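Local coordinates for protein BpsB (PgaB), Poly-beta-1,6-N-acetyl-D-glucosamine N-deacetylase (Bordetella bronchiseptica RB50, PDB 5BU6) that removes acetyl groups from poly-beta-1,6-N-acetyl-D-glucosamine, probably as a metal-dependent family 4 carbohydrate esterase, and is required for biofilm formation, at residues A[13-18]-A[79-84]; A[48-53]-A[100-105]; A[54-59]-A[73-78]; A[92-97]-A[146-151]; A[243-248]-A[257-262]. The protein carries 5 engineered substitutions. One frame throughout, in Å; residues are numbered along the deposited sequence.

All five contacts reach one parallel beta sheet. Contacts 1 and 3 both use strand 77-83: contact 1 pairs it with strand 14-20, and contact 3, nested along the chain in the loop that contact 1 closes, pairs its first residues with strand 56-57. In contact 2 helix 43-52 meets the turn leading into strand 104-108; in contact 4 helix 88-100 packs on the start of its neighbour, strand 149-153. Contact 5 comes last and leads into strand 261-266, beside strand 14-20. Contacts 1 and 5 have centres about 9 Å apart: contact 1 supplies the nickel ligand Asp84, and contact 5 puts the Arg260 side chain about 6 Å from that metal. Contacts 4 and 5 lie about 22 Å apart between centres.

Contact 1. Residues A[13-18]-A[79-84]; sequences FRVLSM and LLTFDD. Engineered in segment 13-18: Ser17 (natural residue Cys). With NI (nickel (II) ion), chain C.
Met18 and Phe82 lie side by side on one face of two parallel strands, 14-18 and 79-83, where the packing is tight. Met18 CB comes obliquely to the ring, 3.5 Å from Phe82 CE2. Its unbranched thioether chain then bends at chi2 and chi3 (79° and 57°), bringing Met18 CE within 3.8 Å of Leu80 CD2. Leu16 bonds to strand 79-83 through both its N, which donates to Leu79 O (2.8 Å), and its O, which accepts from Thr81 N. On the reverse face the beta-branched Val15 and Thr81 suit the extended chain, CG1 of Val15 touching CG2 of Thr81 at 3.8 Å, while engineered Ser17 packs on Thr81 OG1.

Past Thr81 the direct bonds give way to water, one molecule donating to both Met18 O and Asp83 O. Asp84 OD1 binds nickel at 2.1 Å, with His154 and His159 completing the protein ligands. A nickel-bound water donates to Asp83 OD2 (2.7 Å). The apolar sheet thus presents the Asp-Asp pair familiar from family 4 esterases, and the water between nickel and Asp83 is probably polarised by the metal.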
# COMPACT_ATOMS: atom_id res chain seq x y z
N PHE A 13 9.58 -12.80 8.17
CA PHE A 13 8.96 -11.62 8.78
C PHE A 13 7.44 -11.55 8.54
O PHE A 13 6.90 -12.19 7.62
CB PHE A 13 9.63 -10.35 8.27
CG PHE A 13 9.49 -10.13 6.79
CD1 PHE A 13 10.38 -10.72 5.89
CD2 PHE A 13 8.47 -9.31 6.28
CE1 PHE A 13 10.25 -10.52 4.53
CE2 PHE A 13 8.34 -9.11 4.91
CZ PHE A 13 9.24 -9.70 4.04
N ARG A 14 6.76 -10.80 9.39
CA ARG A 14 5.34 -10.53 9.20
C ARG A 14 5.15 -9.09 8.72
O ARG A 14 6.03 -8.26 8.91
CB ARG A 14 4.56 -10.80 10.51
CG ARG A 14 4.43 -12.28 10.87
CD ARG A 14 3.28 -12.94 10.12
NE ARG A 14 3.15 -14.35 10.45
CZ ARG A 14 2.11 -15.12 10.14
NH1 ARG A 14 2.11 -16.39 10.48
NH2 ARG A 14 1.07 -14.61 9.48
N VAL A 15 4.04 -8.82 8.05
CA VAL A 15 3.70 -7.45 7.61
C VAL A 15 2.29 -7.15 8.10
O VAL A 15 1.39 -7.99 8.00
CB VAL A 15 3.77 -7.28 6.09
CG1 VAL A 15 3.42 -5.84 5.68
CG2 VAL A 15 5.16 -7.64 5.56
N LEU A 16 2.11 -5.96 8.65
CA LEU A 16 0.85 -5.56 9.25
C LEU A 16 0.39 -4.29 8.57
O LEU A 16 1.03 -3.25 8.69
CB LEU A 16 1.04 -5.38 10.76
CG LEU A 16 -0.16 -5.28 11.69
CD1 LEU A 16 -1.01 -6.55 11.65
CD2 LEU A 16 0.30 -4.96 13.11
N SER A 17 -0.70 -4.38 7.83
CA SER A 17 -1.22 -3.23 7.11
C SER A 17 -2.33 -2.58 7.96
O SER A 17 -3.26 -3.25 8.36
CB SER A 17 -1.73 -3.67 5.74
OG SER A 17 -2.28 -2.60 5.00
N MET A 18 -2.19 -1.29 8.26
CA MET A 18 -3.06 -0.63 9.22
C MET A 18 -4.04 0.30 8.51
O MET A 18 -3.64 1.11 7.69
CB MET A 18 -2.25 0.18 10.23
CG MET A 18 -2.31 -0.34 11.63
SD MET A 18 -1.21 -1.74 11.81
CE MET A 18 0.35 -1.01 11.32
N LEU A 79 6.87 -5.63 9.67
CA LEU A 79 6.84 -4.45 8.83
C LEU A 79 5.46 -3.79 9.00
O LEU A 79 4.43 -4.44 8.79
CB LEU A 79 7.08 -4.81 7.36
CG LEU A 79 7.13 -3.65 6.36
CD1 LEU A 79 8.38 -2.82 6.62
CD2 LEU A 79 7.15 -4.20 4.94
N LEU A 80 5.44 -2.52 9.39
CA LEU A 80 4.19 -1.78 9.53
C LEU A 80 3.96 -0.95 8.27
O LEU A 80 4.90 -0.28 7.79
CB LEU A 80 4.24 -0.85 10.75
CG LEU A 80 4.65 -1.43 12.10
CD1 LEU A 80 4.73 -0.30 13.14
CD2 LEU A 80 3.65 -2.51 12.53
N THR A 81 2.75 -1.01 7.71
CA THR A 81 2.45 -0.25 6.51
C THR A 81 1.14 0.53 6.70
O THR A 81 0.21 0.06 7.37
CB THR A 81 2.35 -1.15 5.26
OG1 THR A 81 1.15 -1.93 5.31
CG2 THR A 81 3.57 -2.10 5.18
N PHE A 82 1.12 1.74 6.15
CA PHE A 82 0.00 2.68 6.22
C PHE A 82 -0.29 3.21 4.81
O PHE A 82 0.48 4.02 4.29
CB PHE A 82 0.33 3.84 7.17
CG PHE A 82 0.60 3.40 8.58
CD1 PHE A 82 1.89 3.02 8.96
CD2 PHE A 82 -0.42 3.35 9.51
CE1 PHE A 82 2.15 2.59 10.25
CE2 PHE A 82 -0.18 2.93 10.82
CZ PHE A 82 1.12 2.55 11.19
N ASP A 83 -1.36 2.75 4.17
CA ASP A 83 -1.62 3.16 2.79
C ASP A 83 -2.73 4.21 2.69
O ASP A 83 -3.49 4.40 3.63
CB ASP A 83 -1.97 1.97 1.90
CG ASP A 83 -1.60 0.63 2.53
OD1 ASP A 83 -0.42 0.44 2.90
OD2 ASP A 83 -2.49 -0.24 2.62
N ASP A 84 -2.78 4.88 1.53
CA ASP A 84 -3.87 5.74 1.04
C ASP A 84 -3.54 7.21 1.24
O ASP A 84 -4.10 8.07 0.57
CB ASP A 84 -5.22 5.44 1.69
CG ASP A 84 -5.84 4.14 1.20
OD1 ASP A 84 -5.18 3.38 0.47
OD2 ASP A 84 -7.02 3.87 1.55
NI NI C . -5.62 1.43 -0.13
O HOH W 1 -3.60 3.58 6.59
O HOH W 2 -4.79 0.86 1.74
O HOH W 3 -7.44 1.49 1.04

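Contact 2. Residues A[48-53]-A[100-105]; sequences EWIRVK and FNYPAV
Arg51 runs across both Tyr102 and Phe100. Its CB rests 3.5 Å from Tyr102 OH, and CG stays near the same oxygen. CG stands anti to the backbone N (chi1 -173°), which leads the chain outward from the helix, and a bend at chi3 (-95°) brings the guanidinium against Phe100. NE and CZ both approach CD2 and CE2 of that ring. Phe100 CE2 lies 3.6 Å above the guanidinium plane, over its centre, but the two planes are 42° apart, so this is a tilted approach rather than a flat stack. NH1 ends 3.5 Å from Phe100 CD2 and is weakly linked through water to Phe100 O. A long arginine suits this exposed position: aliphatic near the helix, charged at the solvent.

Glu48 comes to another part of the phenylalanine, its OE1 3.7 Å from Phe100 CZ near the ring plane, where aromatic C-H edges suit an oxygen. Ile50 slides past Tyr102 in the opposite direction, its CG2 4.2 Å from CZ of the tyrosine. Asn101, with positive phi, closes helix 88-100 in a Schellman motif that turns the chain toward strand 104-108. Helix 43-52 lies against this turn, Phe47 meeting Phe100 edge-to-face and Ile50 reaching Leu80 of strand 77-83.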
# COMPACT_ATOMS: atom_id res chain seq x y z
N GLU A 48 1.49 -0.34 21.61
CA GLU A 48 1.82 -0.95 22.90
C GLU A 48 1.75 -2.47 22.86
O GLU A 48 2.56 -3.15 23.50
CB GLU A 48 0.89 -0.41 24.00
CG GLU A 48 1.15 1.03 24.40
CD GLU A 48 2.45 1.23 25.17
OE1 GLU A 48 2.80 2.39 25.45
OE2 GLU A 48 3.12 0.22 25.50
N TRP A 49 0.79 -3.02 22.12
CA TRP A 49 0.71 -4.48 21.93
C TRP A 49 1.97 -4.99 21.23
O TRP A 49 2.58 -5.97 21.65
CB TRP A 49 -0.53 -4.86 21.11
CG TRP A 49 -0.62 -6.32 20.67
CD1 TRP A 49 -0.91 -7.39 21.46
CD2 TRP A 49 -0.46 -6.84 19.33
NE1 TRP A 49 -0.93 -8.55 20.70
CE2 TRP A 49 -0.65 -8.23 19.40
CE3 TRP A 49 -0.17 -6.26 18.09
CZ2 TRP A 49 -0.56 -9.06 18.28
CZ3 TRP A 49 -0.08 -7.08 16.98
CH2 TRP A 49 -0.27 -8.46 17.08
N ILE A 50 2.36 -4.29 20.17
CA ILE A 50 3.54 -4.64 19.39
C ILE A 50 4.74 -4.74 20.33
O ILE A 50 5.43 -5.75 20.36
CB ILE A 50 3.81 -3.62 18.28
CG1 ILE A 50 2.73 -3.73 17.20
CG2 ILE A 50 5.20 -3.82 17.67
CD1 ILE A 50 2.82 -2.70 16.13
N ARG A 51 4.94 -3.70 21.12
CA ARG A 51 6.03 -3.63 22.08
C ARG A 51 6.01 -4.76 23.09
O ARG A 51 6.98 -5.50 23.23
CB ARG A 51 6.00 -2.29 22.80
CG ARG A 51 7.20 -2.04 23.69
CD ARG A 51 7.01 -0.80 24.54
NE ARG A 51 7.61 0.39 23.93
CZ ARG A 51 7.51 1.61 24.44
NH1 ARG A 51 8.09 2.64 23.83
NH2 ARG A 51 6.84 1.81 25.57
N VAL A 52 4.89 -4.91 23.81
CA VAL A 52 4.81 -5.86 24.90
C VAL A 52 4.91 -7.32 24.43
O VAL A 52 5.42 -8.16 25.17
CB VAL A 52 3.50 -5.67 25.74
CG1 VAL A 52 2.28 -6.18 25.00
CG2 VAL A 52 3.62 -6.37 27.07
N LYS A 53 4.46 -7.62 23.21
CA LYS A 53 4.52 -8.99 22.68
C LYS A 53 5.92 -9.30 22.13
O LYS A 53 6.18 -10.40 21.66
CB LYS A 53 3.48 -9.21 21.58
CG LYS A 53 2.03 -9.16 22.06
CD LYS A 53 1.67 -10.36 22.88
CE LYS A 53 0.22 -10.26 23.36
NZ LYS A 53 -0.08 -11.35 24.30
N PHE A 100 7.91 5.88 19.34
CA PHE A 100 8.29 4.49 19.58
C PHE A 100 9.57 4.11 18.82
O PHE A 100 10.11 3.02 19.02
CB PHE A 100 7.16 3.55 19.15
CG PHE A 100 6.04 3.45 20.16
CD1 PHE A 100 5.07 4.43 20.24
CD2 PHE A 100 5.96 2.35 21.01
CE1 PHE A 100 4.04 4.34 21.19
CE2 PHE A 100 4.92 2.25 21.94
CZ PHE A 100 3.96 3.24 22.02
N ASN A 101 10.03 5.01 17.95
CA ASN A 101 11.14 4.78 17.03
C ASN A 101 10.92 3.57 16.13
O ASN A 101 11.82 2.78 15.91
CB ASN A 101 12.46 4.62 17.79
CG ASN A 101 13.66 4.83 16.89
OD1 ASN A 101 13.67 5.74 16.05
ND2 ASN A 101 14.66 3.98 17.02
N TYR A 102 9.70 3.43 15.61
CA TYR A 102 9.37 2.37 14.67
C TYR A 102 9.41 2.88 13.23
O TYR A 102 8.80 3.91 12.93
CB TYR A 102 7.98 1.84 14.93
CG TYR A 102 7.75 1.11 16.23
CD1 TYR A 102 8.79 0.56 16.96
CD2 TYR A 102 6.45 0.93 16.68
CE1 TYR A 102 8.54 -0.13 18.14
CE2 TYR A 102 6.19 0.25 17.85
CZ TYR A 102 7.23 -0.28 18.57
OH TYR A 102 6.91 -0.96 19.72
N PRO A 103 10.07 2.14 12.32
CA PRO A 103 9.92 2.47 10.90
C PRO A 103 8.56 2.04 10.35
O PRO A 103 7.87 1.23 10.96
CB PRO A 103 11.04 1.67 10.22
CG PRO A 103 11.33 0.55 11.16
CD PRO A 103 11.05 1.05 12.55
N ALA A 104 8.20 2.56 9.18
CA ALA A 104 6.98 2.16 8.50
C ALA A 104 7.09 2.39 6.99
O ALA A 104 7.98 3.10 6.53
CB ALA A 104 5.80 2.93 9.06
N VAL A 105 6.19 1.77 6.24
CA VAL A 105 5.98 2.05 4.82
C VAL A 105 4.71 2.90 4.69
O VAL A 105 3.70 2.57 5.31
CB VAL A 105 5.79 0.75 4.01
CG1 VAL A 105 5.59 1.06 2.52
CG2 VAL A 105 6.97 -0.16 4.24
O HOH W 4 9.75 1.18 21.26

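Contact 3. Residues A[54-59]-A[73-78]; sequences GFNPIS and LPPRPI
The guanidinium of Arg76 meets Gly54 O at its edge, in plane, through NE; the N-O separation is unusually short, so its exact length is doubtful. Pro75 CB covers one guanidinium face, 3.9 Å above the plane. The Phe55 ring, turned 68° from the guanidinium, takes Arg76 O at its edge, 3.6 Å from CD1 of Phe55. The Asn56 amide uses ND2 to donate almost straight to Pro75 O (2.7 Å, 173°), which lies in the amide plane. Asparagine thus adds a side-chain bond to the backbone pairing, while its CB slides past Pro74 CG.

Between short strand 56-57 and the start of strand 77-83, Asn56 N donates to Arg76 O (2.8 Å), Asn56 O accepts from Ile78 N, and Ile58 N donates to Ile78 O. Ile58 CG2 packs on Pro74 CD (3.7 Å) as well as on the ring of Pro77, and Ile58 CD1 reaches Leu73. On the face opposite Asn56 and Pro77, Ile78 CG2 touches Pro57 CG at 4.0 Å.

Gly54, with positive phi, ends helix 43-52 in a Schellman motif, and Ser59 caps helix 60-67. The contact closes the beta-alpha-beta unit of strand 56-57, helix 60-67 and strand 77-83, with Ile63 of that helix touching Ile58.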
# COMPACT_ATOMS: atom_id res chain seq x y z
N GLY A 54 6.80 -8.32 22.18
CA GLY A 54 8.17 -8.53 21.75
C GLY A 54 8.42 -8.42 20.26
O GLY A 54 9.47 -8.88 19.79
N PHE A 55 7.50 -7.82 19.50
CA PHE A 55 7.74 -7.66 18.07
C PHE A 55 8.79 -6.60 17.88
O PHE A 55 8.91 -5.70 18.71
CB PHE A 55 6.46 -7.30 17.30
CG PHE A 55 5.48 -8.44 17.19
CD1 PHE A 55 5.72 -9.50 16.34
CD2 PHE A 55 4.31 -8.44 17.94
CE1 PHE A 55 4.82 -10.55 16.24
CE2 PHE A 55 3.41 -9.48 17.84
CZ PHE A 55 3.66 -10.54 16.99
N ASN A 56 9.55 -6.71 16.80
CA ASN A 56 10.55 -5.72 16.44
C ASN A 56 10.26 -5.14 15.06
O ASN A 56 10.59 -5.76 14.06
CB ASN A 56 11.96 -6.33 16.47
CG ASN A 56 12.44 -6.59 17.87
OD1 ASN A 56 12.59 -5.66 18.66
ND2 ASN A 56 12.70 -7.85 18.18
N PRO A 57 9.60 -3.98 15.01
CA PRO A 57 9.32 -3.36 13.72
C PRO A 57 10.60 -3.07 12.93
O PRO A 57 11.57 -2.54 13.47
CB PRO A 57 8.58 -2.08 14.09
CG PRO A 57 7.90 -2.45 15.43
CD PRO A 57 8.95 -3.27 16.12
N ILE A 58 10.59 -3.43 11.65
CA ILE A 58 11.74 -3.30 10.74
C ILE A 58 11.40 -2.37 9.57
O ILE A 58 10.23 -2.07 9.31
CB ILE A 58 12.16 -4.69 10.17
CG1 ILE A 58 11.02 -5.25 9.30
CG2 ILE A 58 12.57 -5.64 11.29
CD1 ILE A 58 11.22 -6.65 8.79
N SER A 59 12.42 -1.90 8.85
CA SER A 59 12.17 -1.12 7.63
C SER A 59 12.23 -2.02 6.40
O SER A 59 12.73 -3.14 6.46
CB SER A 59 13.20 -0.02 7.47
OG SER A 59 14.50 -0.62 7.41
N LEU A 73 17.53 -10.02 10.12
CA LEU A 73 16.44 -9.35 10.84
C LEU A 73 16.52 -9.63 12.34
O LEU A 73 17.01 -10.68 12.73
CB LEU A 73 15.10 -9.84 10.30
CG LEU A 73 14.85 -9.57 8.81
CD1 LEU A 73 13.44 -9.98 8.39
CD2 LEU A 73 15.10 -8.10 8.52
N PRO A 74 16.01 -8.71 13.18
CA PRO A 74 15.91 -9.05 14.61
C PRO A 74 14.82 -10.10 14.83
O PRO A 74 14.05 -10.36 13.90
CB PRO A 74 15.52 -7.72 15.26
CG PRO A 74 14.70 -7.04 14.19
CD PRO A 74 15.40 -7.40 12.89
N PRO A 75 14.74 -10.69 16.04
CA PRO A 75 13.66 -11.63 16.32
C PRO A 75 12.27 -11.00 16.22
O PRO A 75 12.13 -9.78 16.39
CB PRO A 75 13.95 -12.09 17.77
CG PRO A 75 14.93 -11.13 18.30
CD PRO A 75 15.71 -10.61 17.14
N ARG A 76 11.27 -11.82 15.92
CA ARG A 76 9.88 -11.38 15.73
C ARG A 76 9.76 -10.11 14.91
O ARG A 76 9.14 -9.13 15.36
CB ARG A 76 9.20 -11.18 17.09
CG ARG A 76 9.05 -12.48 17.90
CD ARG A 76 8.83 -12.19 19.38
NE ARG A 76 9.91 -11.37 19.94
CZ ARG A 76 10.97 -11.85 20.59
NH1 ARG A 76 11.11 -13.16 20.77
NH2 ARG A 76 11.90 -11.02 21.05
N PRO A 77 10.34 -10.11 13.69
CA PRO A 77 10.38 -8.87 12.90
C PRO A 77 9.03 -8.60 12.27
O PRO A 77 8.37 -9.54 11.79
CB PRO A 77 11.44 -9.18 11.83
CG PRO A 77 11.34 -10.61 11.63
CD PRO A 77 10.91 -11.24 12.94
N ILE A 78 8.63 -7.34 12.27
CA ILE A 78 7.37 -6.98 11.64
C ILE A 78 7.51 -5.68 10.84
O ILE A 78 8.21 -4.77 11.26
CB ILE A 78 6.23 -6.86 12.70
CG1 ILE A 78 4.88 -6.64 12.02
CG2 ILE A 78 6.52 -5.78 13.72
CD1 ILE A 78 3.70 -7.10 12.87

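Contact 4. Residues A[92-97]-A[146-151]; sequences KVFPLL and SGLVEL. With EDO (1,2-ethanediol), chain J.
Phe94 and Ser146 make the aromatic part of this contact. With CG anti to the backbone N (chi1 -175°), the phenyl group stretches from its helix toward the serine and presents its edge. Ser146 OG lies 3.6 Å from Phe94 CE1, near the ring plane, and Ser146 CB lies 3.7 Å from Phe94 CZ. A hydroxyl oxygen suits the slightly positive C-H rim of the ring.

Apolar contacts are looser. Leu97 CD1 approaches Val149 CG2 at 4.3 Å, and Leu148 CD1 packs 4.1 Å from the carbonyl carbon of Leu97. Leucine and valine make this contact without directional bonds, which suits a helix lying on a strand and the loop before it.

No hydrogen bond crosses between the segments; the polar groups bond elsewhere. Ser146 OG accepts from Leu148 N (3.1 Å) in an ST turn and is also hydrogen-bonded to Met143 O, which fixes the hydroxyl against the phenyl edge. Gly147 accommodates the positive phi that follows helix 137-145. Farther along, Glu150 OE1 accepts from O2 of 1,2-ethanediol (2.8 Å), probably a crystallisation molecule, while Glu150 OE2 pairs with Arg216.

Helix 88-100, kinked at Pro95, whose ring nitrogen has no hydrogen to donate, lies here over the start of strand 149-153. Helix 137-145 flanks it through Met143, helix 43-52 touches it through Phe47, and Ala104 of neighbouring strand 104-108 meets Leu97.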
# COMPACT_ATOMS: atom_id res chain seq x y z
N LYS A 92 -1.14 12.00 13.07
CA LYS A 92 -1.35 11.07 14.17
C LYS A 92 -0.37 9.89 14.18
O LYS A 92 0.17 9.53 15.23
CB LYS A 92 -2.78 10.54 14.17
CG LYS A 92 -3.83 11.65 14.23
CD LYS A 92 -3.74 12.46 15.52
CE LYS A 92 -4.71 11.96 16.58
NZ LYS A 92 -4.90 12.94 17.70
N VAL A 93 -0.16 9.28 13.01
CA VAL A 93 0.68 8.09 12.94
C VAL A 93 2.15 8.45 13.05
O VAL A 93 2.88 7.86 13.84
CB VAL A 93 0.46 7.29 11.63
CG1 VAL A 93 1.41 6.09 11.59
CG2 VAL A 93 -0.97 6.81 11.51
N PHE A 94 2.57 9.45 12.27
CA PHE A 94 3.97 9.88 12.20
C PHE A 94 4.58 10.18 13.59
O PHE A 94 5.65 9.67 13.91
CB PHE A 94 4.07 11.08 11.25
CG PHE A 94 5.48 11.56 10.99
CD1 PHE A 94 6.53 10.66 10.85
CD2 PHE A 94 5.75 12.92 10.84
CE1 PHE A 94 7.83 11.10 10.61
CE2 PHE A 94 7.04 13.37 10.59
CZ PHE A 94 8.08 12.45 10.47
N PRO A 95 3.90 10.98 14.44
CA PRO A 95 4.53 11.24 15.75
C PRO A 95 4.54 10.02 16.66
O PRO A 95 5.37 9.97 17.56
CB PRO A 95 3.68 12.37 16.35
CG PRO A 95 2.43 12.38 15.58
CD PRO A 95 2.71 11.83 14.23
N LEU A 96 3.67 9.05 16.44
CA LEU A 96 3.76 7.81 17.20
C LEU A 96 4.94 6.97 16.71
O LEU A 96 5.65 6.36 17.50
CB LEU A 96 2.46 7.01 17.10
CG LEU A 96 1.36 7.35 18.11
CD1 LEU A 96 0.16 6.44 17.89
CD2 LEU A 96 1.86 7.21 19.54
N LEU A 97 5.14 6.93 15.40
CA LEU A 97 6.30 6.24 14.86
C LEU A 97 7.58 6.82 15.46
O LEU A 97 8.48 6.09 15.86
CB LEU A 97 6.34 6.36 13.34
CG LEU A 97 5.22 5.61 12.62
CD1 LEU A 97 5.33 5.87 11.14
CD2 LEU A 97 5.29 4.11 12.91
N SER A 146 12.74 11.92 7.49
CA SER A 146 12.92 11.59 8.90
C SER A 146 13.77 10.33 9.12
O SER A 146 14.29 10.09 10.21
CB SER A 146 11.56 11.39 9.57
OG SER A 146 10.98 10.15 9.17
N GLY A 147 13.90 9.51 8.09
CA GLY A 147 14.61 8.25 8.19
C GLY A 147 13.72 7.09 8.62
O GLY A 147 14.11 5.94 8.52
N LEU A 148 12.51 7.40 9.09
CA LEU A 148 11.64 6.37 9.63
C LEU A 148 10.70 5.78 8.59
O LEU A 148 10.16 4.71 8.78
CB LEU A 148 10.79 6.93 10.78
CG LEU A 148 11.46 7.43 12.05
CD1 LEU A 148 10.44 8.24 12.83
CD2 LEU A 148 11.96 6.25 12.87
N VAL A 149 10.49 6.49 7.48
CA VAL A 149 9.40 6.13 6.59
C VAL A 149 9.89 5.83 5.17
O VAL A 149 10.59 6.63 4.58
CB VAL A 149 8.36 7.27 6.53
CG1 VAL A 149 7.35 7.03 5.43
CG2 VAL A 149 7.68 7.44 7.89
N GLU A 150 9.48 4.69 4.64
CA GLU A 150 9.73 4.32 3.24
C GLU A 150 8.48 4.65 2.45
O GLU A 150 7.38 4.23 2.81
CB GLU A 150 10.04 2.83 3.12
CG GLU A 150 10.01 2.27 1.70
CD GLU A 150 11.41 2.04 1.13
OE1 GLU A 150 12.40 2.27 1.85
OE2 GLU A 150 11.51 1.62 -0.04
N LEU A 151 8.64 5.42 1.38
CA LEU A 151 7.50 5.73 0.52
C LEU A 151 7.36 4.65 -0.54
O LEU A 151 8.35 4.16 -1.10
CB LEU A 151 7.66 7.11 -0.12
CG LEU A 151 7.66 8.34 0.79
CD1 LEU A 151 7.65 9.62 -0.05
CD2 LEU A 151 6.49 8.31 1.75
C1 EDO J . 13.23 3.61 5.37
O1 EDO J . 12.52 3.21 6.55
C2 EDO J . 14.14 2.46 4.92
O2 EDO J . 13.39 1.41 4.29

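Contact 5. Residues A[243-248]-A[257-262]; sequences TLQPGP and QIRRSL
An ST turn at Thr243 and the side chain of Arg260 meet at the margin of the metal site, the arginine side chain lying about 6 Å from the nickel and about 3 Å from a bound thiocyanate. Arg260 NE donates to Thr243 O (2.6 Å), which lies in the guanidinium plane, though the bond is bent to 136°. CG stands between the backbone N and the carbonyl carbon (chi1 70°), carrying the chain alongside that oxygen, and Leu244 CD2 packs 3.6 Å from Arg260 NH2. Arg260 NH1 forms a long, weak ion pair with Asp83.

Threonine suits its place because its hydroxyl serves twice: OG1 donates to Ile258 O (2.9 Å) and accepts from Gln245 N. Thr243 N donates to the same Ile258 O, so two bonds grip this carbonyl. Arg259 extends the other way, its NH1 donating to Pro248 O (2.9 Å). Gln245 lies alongside, amide and guanidinium planes 59° apart, and a water links Gln245 OE1, Gln257 O and Arg259 NE. Another water joins Gly247 O to Arg259 O.

With Arg260 N donating to Gln245 O (2.9 Å), the loop after strand 240-242 folds back on the chain entering strand 261-266. That strand borders strand 14-20 through Ser261, and Ile258 and Arg260 pack on Val15.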
# COMPACT_ATOMS: atom_id res chain seq x y z
N THR A 243 0.97 -7.81 -1.26
CA THR A 243 -0.30 -8.42 -1.60
C THR A 243 -1.21 -8.41 -0.37
O THR A 243 -0.85 -7.87 0.66
CB THR A 243 -0.12 -9.85 -2.07
OG1 THR A 243 0.14 -10.70 -0.94
CG2 THR A 243 1.07 -9.93 -3.01
N LEU A 244 -2.39 -9.01 -0.47
CA LEU A 244 -3.26 -9.19 0.70
C LEU A 244 -3.39 -10.66 1.09
O LEU A 244 -4.27 -11.04 1.87
CB LEU A 244 -4.66 -8.60 0.45
CG LEU A 244 -4.79 -7.09 0.66
CD1 LEU A 244 -6.21 -6.65 0.35
CD2 LEU A 244 -4.43 -6.73 2.09
N GLN A 245 -2.52 -11.50 0.54
CA GLN A 245 -2.41 -12.88 1.00
C GLN A 245 -1.80 -12.84 2.39
O GLN A 245 -0.81 -12.16 2.59
CB GLN A 245 -1.56 -13.70 0.03
CG GLN A 245 -1.47 -15.19 0.31
CD GLN A 245 -0.40 -15.87 -0.53
OE1 GLN A 245 0.17 -15.26 -1.44
NE2 GLN A 245 -0.12 -17.14 -0.22
N PRO A 246 -2.42 -13.51 3.37
CA PRO A 246 -1.81 -13.49 4.70
C PRO A 246 -0.80 -14.62 4.88
O PRO A 246 -0.74 -15.55 4.08
CB PRO A 246 -3.01 -13.67 5.63
CG PRO A 246 -3.92 -14.56 4.84
CD PRO A 246 -3.73 -14.19 3.38
N GLY A 247 0.00 -14.55 5.93
CA GLY A 247 0.92 -15.63 6.21
C GLY A 247 2.30 -15.10 6.47
O GLY A 247 2.56 -13.92 6.28
N PRO A 248 3.20 -15.98 6.92
CA PRO A 248 4.57 -15.56 7.17
C PRO A 248 5.31 -15.38 5.86
O PRO A 248 5.07 -16.12 4.91
CB PRO A 248 5.15 -16.71 7.99
CG PRO A 248 4.41 -17.92 7.48
CD PRO A 248 3.02 -17.44 7.13
N GLN A 257 5.90 -10.90 -3.94
CA GLN A 257 4.65 -11.49 -3.47
C GLN A 257 4.51 -11.44 -1.95
O GLN A 257 4.01 -12.38 -1.33
CB GLN A 257 4.55 -12.96 -3.91
CG GLN A 257 4.81 -13.21 -5.38
CD GLN A 257 3.73 -12.65 -6.26
OE1 GLN A 257 2.55 -12.64 -5.88
NE2 GLN A 257 4.12 -12.15 -7.43
N ILE A 258 4.93 -10.33 -1.36
CA ILE A 258 4.93 -10.19 0.10
C ILE A 258 3.51 -10.30 0.70
O ILE A 258 2.56 -9.68 0.22
CB ILE A 258 5.58 -8.85 0.50
CG1 ILE A 258 7.08 -8.87 0.15
CG2 ILE A 258 5.42 -8.57 1.98
CD1 ILE A 258 7.77 -7.55 0.47
N ARG A 259 3.40 -11.13 1.73
CA ARG A 259 2.16 -11.40 2.45
C ARG A 259 1.92 -10.38 3.56
O ARG A 259 2.85 -9.98 4.23
CB ARG A 259 2.20 -12.81 3.05
CG ARG A 259 2.34 -13.87 1.98
CD ARG A 259 2.81 -15.18 2.55
NE ARG A 259 2.80 -16.20 1.51
CZ ARG A 259 3.28 -17.43 1.67
NH1 ARG A 259 3.83 -17.79 2.82
NH2 ARG A 259 3.21 -18.29 0.66
N ARG A 260 0.67 -9.98 3.78
CA ARG A 260 0.40 -9.14 4.93
C ARG A 260 -0.98 -9.37 5.51
O ARG A 260 -1.87 -9.91 4.84
CB ARG A 260 0.56 -7.67 4.58
CG ARG A 260 -0.48 -7.13 3.68
CD ARG A 260 0.13 -6.00 2.79
NE ARG A 260 -0.90 -5.52 1.88
CZ ARG A 260 -1.40 -4.29 1.89
NH1 ARG A 260 -0.92 -3.38 2.72
NH2 ARG A 260 -2.36 -3.97 1.03
N SER A 261 -1.13 -8.97 6.76
CA SER A 261 -2.39 -9.07 7.48
C SER A 261 -2.94 -7.67 7.57
O SER A 261 -2.18 -6.71 7.61
CB SER A 261 -2.20 -9.69 8.86
OG SER A 261 -1.83 -11.05 8.74
N LEU A 262 -4.25 -7.55 7.60
CA LEU A 262 -4.89 -6.26 7.60
C LEU A 262 -5.50 -6.04 8.98
O LEU A 262 -6.17 -6.93 9.49
CB LEU A 262 -5.95 -6.20 6.50
CG LEU A 262 -6.68 -4.89 6.22
CD1 LEU A 262 -5.70 -3.80 5.86
CD2 LEU A 262 -7.69 -5.10 5.10
O HOH W 5 -4.54 -10.51 4.42
O HOH W 6 3.05 -14.98 -1.50
O HOH W 7 2.68 -11.20 6.91
O HOH W 8 0.47 -12.01 8.04